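Local coordinates for putative outer membrane protein (LpxR) (Salmonella typhimurium, PDB 3FID) that is a zinc-binding outer membrane beta-barrel enzyme that modifies lipopolysaccharide by removing acyl chains from its lipid A part, at residues A186-N197 / I208-V219. Numbering follows the deposited sequence.
Sequences ALGNDKTFNSDN and IHTQKEGLIYKV. With CXE (pentaethylene glycol monodecyl ether), chain K.
At one end of the LpxR beta-barrel, two neighbouring antiparallel strands, 176-188 and 215-228, are joined by a connection that holds the short helix 191-194 and folds back so that F193 packs against I208, I216 and K218. L187 and V219 form a hydrogen-bonded pair: V219 N gives to L187 O at 2.8 Å and L187 N to V219 O, while the two side chains meet the decyl chain of a bound detergent. Past G188, N189 N still gives to Y217 O, and the N189 side chain adds to it, with OD1 accepting from Y217 N (3.1 Å) and ND2 giving to L215 O, which also takes K212 NZ. The N189 amide lies stacked on the Y217 ring, their planes 26° apart.

D190 then N-caps the helix. Its OD1 takes three donors, F193 N in capping, T210 OG1 at 2.8 Å and Q211 N, so one oxygen ties the helix start to the returning loop. With CG anti to the backbone N (chi1 -176°), the F193 ring is carried in between K218 and I208: K218 CD sits over the centre of one face, 3.8 Å from the centroid, and I208 CG2 lies over the opposite face, offset toward the rim. K218 runs fully extended past the ring, and its NZ gives hydrogen bonds to F193 O (2.9 Å) and N197 OD1 (2.8 Å), with a cation-pi contact to the ring besides. Nearby, T192 CG2 stands squarely over the H209 ring, 3.5 Å from its centroid, and D196 OD2 accepts from H209 N.

R204 makes a salt bridge to D196 OD2; H209 ND1 is hydrogen-bonded to R98 and NE2 to the backbone O of D47. Strand 160-173 flanks the 186-188 side and strand 251-263 the 215-219 side, while I208 and T210 of the returning loop, and I216 of strand 215-228, touch strand 285-295, and T192 reaches strand 80-94.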
loop_
_atom_site.group_PDB
_atom_site.type_symbol
_atom_site.label_atom_id
_atom_site.label_comp_id
_atom_site.label_asym_id
_atom_site.label_seq_id
_atom_site.Cartn_x
_atom_site.Cartn_y
_atom_site.Cartn_z
ATOM N N ALA A 186 7.988 -11.900 11.706
ATOM C CA ALA A 186 7.286 -11.108 12.705
ATOM C C ALA A 186 7.471 -11.694 14.087
ATOM O O ALA A 186 7.635 -12.912 14.251
ATOM C CB ALA A 186 5.790 -11.006 12.375
ATOM N N LEU A 187 7.448 -10.816 15.071
ATOM C CA LEU A 187 7.298 -11.229 16.450
ATOM C C LEU A 187 6.200 -10.411 17.101
ATOM O O LEU A 187 6.010 -9.230 16.765
ATOM C CB LEU A 187 8.622 -11.070 17.187
ATOM C CG LEU A 187 9.130 -9.727 17.644
ATOM C CD1 LEU A 187 8.605 -9.457 19.074
ATOM C CD2 LEU A 187 10.667 -9.790 17.639
ATOM N N GLY A 188 5.512 -11.006 18.070
ATOM C CA GLY A 188 4.321 -10.364 18.649
ATOM C C GLY A 188 3.658 -11.280 19.662
ATOM O O GLY A 188 4.074 -12.426 19.822
ATOM N N ASN A 189 2.624 -10.787 20.333
ATOM C CA ASN A 189 1.905 -11.618 21.320
ATOM C C ASN A 189 0.670 -12.318 20.783
ATOM O O ASN A 189 -0.077 -12.938 21.543
ATOM C CB ASN A 189 1.624 -10.829 22.611
ATOM C CG ASN A 189 0.623 -9.726 22.422
ATOM O OD1 ASN A 189 0.325 -9.325 21.295
ATOM N ND2 ASN A 189 0.081 -9.226 23.530
ATOM N N ASP A 190 0.451 -12.268 19.465
ATOM C CA ASP A 190 -0.680 -12.971 18.904
ATOM C C ASP A 190 -0.338 -13.720 17.625
ATOM O O ASP A 190 0.074 -13.112 16.637
ATOM C CB ASP A 190 -1.890 -12.035 18.674
ATOM C CG ASP A 190 -3.130 -12.803 18.247
ATOM O OD1 ASP A 190 -3.674 -12.560 17.140
ATOM O OD2 ASP A 190 -3.554 -13.705 19.009
ATOM N N LYS A 191 -0.524 -15.039 17.651
ATOM C CA LYS A 191 -0.233 -15.909 16.501
ATOM C C LYS A 191 -0.999 -15.516 15.212
ATOM O O LYS A 191 -0.411 -15.511 14.110
ATOM C CB LYS A 191 -0.501 -17.391 16.867
ATOM C CG LYS A 191 -0.567 -18.328 15.660
ATOM C CD LYS A 191 -0.962 -19.772 16.070
ATOM C CE LYS A 191 -0.804 -20.728 14.897
ATOM N NZ LYS A 191 0.607 -21.160 14.742
ATOM N N THR A 192 -2.296 -15.204 15.345
ATOM C CA THR A 192 -3.148 -14.915 14.177
ATOM C C THR A 192 -2.699 -13.583 13.531
ATOM O O THR A 192 -2.518 -13.500 12.308
ATOM C CB THR A 192 -4.649 -14.829 14.571
ATOM O OG1 THR A 192 -5.068 -16.081 15.145
ATOM C CG2 THR A 192 -5.522 -14.544 13.326
ATOM N N PHE A 193 -2.544 -12.561 14.376
ATOM C CA PHE A 193 -2.134 -11.226 13.928
ATOM C C PHE A 193 -0.744 -11.281 13.282
ATOM O O PHE A 193 -0.507 -10.666 12.236
ATOM C CB PHE A 193 -2.182 -10.230 15.105
ATOM C CG PHE A 193 -1.853 -8.766 14.729
ATOM C CD1 PHE A 193 -2.238 -8.219 13.486
ATOM C CD2 PHE A 193 -1.199 -7.935 15.647
ATOM C CE1 PHE A 193 -1.940 -6.867 13.165
ATOM C CE2 PHE A 193 -0.928 -6.603 15.340
ATOM C CZ PHE A 193 -1.279 -6.076 14.085
ATOM N N ASN A 194 0.162 -12.052 13.879
ATOM C CA ASN A 194 1.508 -12.153 13.304
ATOM C C ASN A 194 1.551 -12.601 11.846
ATOM O O ASN A 194 2.420 -12.127 11.095
ATOM C CB ASN A 194 2.404 -13.067 14.148
ATOM C CG ASN A 194 3.014 -12.353 15.328
ATOM O OD1 ASN A 194 2.797 -11.153 15.546
ATOM N ND2 ASN A 194 3.790 -13.103 16.125
ATOM N N SER A 195 0.656 -13.517 11.450
ATOM C CA SER A 195 0.640 -14.024 10.055
ATOM C C SER A 195 -0.171 -13.143 9.106
ATOM O O SER A 195 -0.209 -13.410 7.913
ATOM C CB SER A 195 0.130 -15.479 9.968
ATOM O OG SER A 195 -1.271 -15.532 10.168
ATOM N N ASP A 196 -0.791 -12.079 9.632
ATOM C CA ASP A 196 -1.718 -11.271 8.844
ATOM C C ASP A 196 -0.878 -10.196 8.143
ATOM O O ASP A 196 -0.777 -9.066 8.630
ATOM C CB ASP A 196 -2.783 -10.635 9.769
ATOM C CG ASP A 196 -3.942 -10.021 9.005
ATOM O OD1 ASP A 196 -4.195 -10.436 7.851
ATOM O OD2 ASP A 196 -4.607 -9.131 9.581
ATOM N N ASN A 197 -0.236 -10.558 7.033
ATOM C CA ASN A 197 0.715 -9.641 6.381
ATOM C C ASN A 197 0.306 -9.359 4.918
ATOM O O ASN A 197 -0.705 -9.885 4.437
ATOM C CB ASN A 197 2.145 -10.207 6.428
ATOM C CG ASN A 197 2.606 -10.516 7.834
ATOM O OD1 ASN A 197 2.750 -9.625 8.675
ATOM N ND2 ASN A 197 2.837 -11.794 8.099
ATOM N N ILE A 208 -6.828 -5.458 10.879
ATOM C CA ILE A 208 -6.182 -6.411 11.802
ATOM C C ILE A 208 -7.048 -7.665 11.919
ATOM O O ILE A 208 -8.257 -7.565 12.100
ATOM C CB ILE A 208 -5.958 -5.758 13.210
ATOM C CG1 ILE A 208 -4.868 -4.665 13.112
ATOM C CG2 ILE A 208 -5.585 -6.826 14.283
ATOM C CD1 ILE A 208 -4.742 -3.760 14.374
ATOM N N HIS A 209 -6.426 -8.836 11.821
ATOM C CA HIS A 209 -7.108 -10.096 12.137
ATOM C C HIS A 209 -6.447 -10.599 13.405
ATOM O O HIS A 209 -5.280 -10.976 13.383
ATOM C CB HIS A 209 -6.912 -11.112 11.007
ATOM C CG HIS A 209 -7.656 -12.400 11.209
ATOM N ND1 HIS A 209 -7.346 -13.550 10.522
ATOM C CD2 HIS A 209 -8.685 -12.720 12.033
ATOM C CE1 HIS A 209 -8.163 -14.522 10.895
ATOM N NE2 HIS A 209 -8.972 -14.051 11.826
ATOM N N THR A 210 -7.158 -10.555 14.521
ATOM C CA THR A 210 -6.552 -10.976 15.781
ATOM C C THR A 210 -7.511 -11.730 16.670
ATOM O O THR A 210 -8.714 -11.495 16.633
ATOM C CB THR A 210 -5.961 -9.788 16.579
ATOM O OG1 THR A 210 -5.202 -10.302 17.688
ATOM C CG2 THR A 210 -7.060 -8.846 17.098
ATOM N N GLN A 211 -6.952 -12.629 17.481
ATOM C CA GLN A 211 -7.707 -13.295 18.548
ATOM C C GLN A 211 -7.647 -12.463 19.848
ATOM O O GLN A 211 -8.580 -12.473 20.653
ATOM C CB GLN A 211 -7.192 -14.730 18.753
ATOM C CG GLN A 211 -7.439 -15.691 17.529
ATOM C CD GLN A 211 -7.163 -17.197 17.835
ATOM O OE1 GLN A 211 -6.135 -17.562 18.439
ATOM N NE2 GLN A 211 -8.089 -18.071 17.399
ATOM N N LYS A 212 -6.588 -11.671 19.984
ATOM C CA LYS A 212 -6.166 -11.059 21.252
ATOM C C LYS A 212 -7.069 -9.947 21.804
ATOM O O LYS A 212 -7.530 -9.080 21.073
ATOM C CB LYS A 212 -4.710 -10.565 21.103
ATOM C CG LYS A 212 -3.990 -10.153 22.389
ATOM C CD LYS A 212 -3.747 -11.307 23.357
ATOM C CE LYS A 212 -2.801 -10.884 24.506
ATOM N NZ LYS A 212 -3.263 -9.683 25.289
ATOM N N GLU A 213 -7.317 -9.996 23.112
ATOM C CA GLU A 213 -7.932 -8.891 23.841
ATOM C C GLU A 213 -6.906 -8.299 24.790
ATOM O O GLU A 213 -5.995 -8.995 25.231
ATOM C CB GLU A 213 -9.146 -9.370 24.638
ATOM C CG GLU A 213 -10.194 -10.092 23.796
ATOM C CD GLU A 213 -11.503 -10.319 24.542
ATOM O OE1 GLU A 213 -11.537 -10.167 25.787
ATOM O OE2 GLU A 213 -12.502 -10.649 23.866
ATOM N N GLY A 214 -7.068 -7.028 25.128
ATOM C CA GLY A 214 -6.093 -6.325 25.949
ATOM C C GLY A 214 -4.925 -5.816 25.122
ATOM O O GLY A 214 -5.122 -5.223 24.060
ATOM N N LEU A 215 -3.708 -6.059 25.619
ATOM C CA LEU A 215 -2.475 -5.666 24.936
ATOM C C LEU A 215 -2.284 -6.464 23.645
ATOM O O LEU A 215 -2.374 -7.691 23.616
ATOM C CB LEU A 215 -1.238 -5.847 25.839
ATOM C CG LEU A 215 0.139 -5.437 25.284
ATOM C CD1 LEU A 215 0.352 -3.910 25.193
ATOM C CD2 LEU A 215 1.269 -6.102 26.054
ATOM N N ILE A 216 -1.989 -5.725 22.585
ATOM C CA ILE A 216 -1.615 -6.315 21.328
ATOM C C ILE A 216 -0.355 -5.612 20.856
ATOM O O ILE A 216 -0.204 -4.372 20.999
ATOM C CB ILE A 216 -2.772 -6.226 20.305
ATOM C CG1 ILE A 216 -2.498 -7.142 19.098
ATOM C CG2 ILE A 216 -3.026 -4.751 19.875
ATOM C CD1 ILE A 216 -3.712 -7.358 18.232
ATOM N N TYR A 217 0.593 -6.404 20.379
ATOM C CA TYR A 217 1.789 -5.832 19.747
ATOM C C TYR A 217 2.403 -6.735 18.683
ATOM O O TYR A 217 2.255 -7.958 18.718
ATOM C CB TYR A 217 2.847 -5.404 20.772
ATOM C CG TYR A 217 3.521 -6.547 21.471
ATOM C CD1 TYR A 217 3.039 -7.012 22.717
ATOM C CD2 TYR A 217 4.642 -7.166 20.902
ATOM C CE1 TYR A 217 3.650 -8.076 23.361
ATOM C CE2 TYR A 217 5.266 -8.223 21.542
ATOM C CZ TYR A 217 4.770 -8.680 22.753
ATOM O OH TYR A 217 5.415 -9.734 23.352
ATOM N N LYS A 218 3.093 -6.114 17.728
ATOM C CA LYS A 218 3.657 -6.846 16.599
ATOM C C LYS A 218 4.768 -5.998 16.012
ATOM O O LYS A 218 4.616 -4.778 15.931
ATOM C CB LYS A 218 2.562 -7.109 15.548
ATOM C CG LYS A 218 3.068 -7.771 14.241
ATOM C CD LYS A 218 1.932 -8.084 13.261
ATOM C CE LYS A 218 2.526 -8.603 11.921
ATOM N NZ LYS A 218 1.401 -8.855 10.951
ATOM N N VAL A 219 5.903 -6.626 15.665
ATOM C CA VAL A 219 6.976 -5.951 14.954
ATOM C C VAL A 219 7.336 -6.842 13.785
ATOM O O VAL A 219 7.360 -8.055 13.933
ATOM C CB VAL A 219 8.225 -5.718 15.832
ATOM C CG1 VAL A 219 9.246 -4.928 15.069
ATOM C CG2 VAL A 219 7.854 -4.960 17.156
HETATM C C1 CXE K . 11.278 -9.616 13.775
HETATM C C2 CXE K . 11.008 -8.410 12.899
HETATM C C3 CXE K . 12.238 -7.514 12.748
HETATM C C4 CXE K . 12.321 -6.464 13.857
HETATM C C5 CXE K . 13.460 -5.467 13.693
HETATM C C6 CXE K . 12.995 -4.074 14.119
HETATM C C7 CXE K . 14.074 -3.210 14.776
HETATM C C8 CXE K . 13.512 -1.824 15.083
HETATM C C9 CXE K . 14.565 -0.835 15.563
HETATM C C10 CXE K . 13.916 0.497 15.931
HETATM O O11 CXE K . 14.850 1.349 16.597
HETATM C C12 CXE K . 14.359 2.685 16.733
HETATM C C13 CXE K . 15.513 3.662 16.964
HETATM O O14 CXE K . 15.021 5.009 17.028
HETATM C C15 CXE K . 15.883 5.964 16.407
HETATM C C16 CXE K . 15.685 5.940 14.889
HETATM O O17 CXE K . 16.336 7.053 14.270
HETATM C C18 CXE K . 17.389 6.656 13.391
HETATM C C19 CXE K . 18.281 7.850 13.078
HETATM O O20 CXE K . 17.810 8.983 13.805
HETATM O O HOH W 1 0.946 -10.280 17.472
HETATM O O HOH W 2 -3.889 -16.152 17.666
#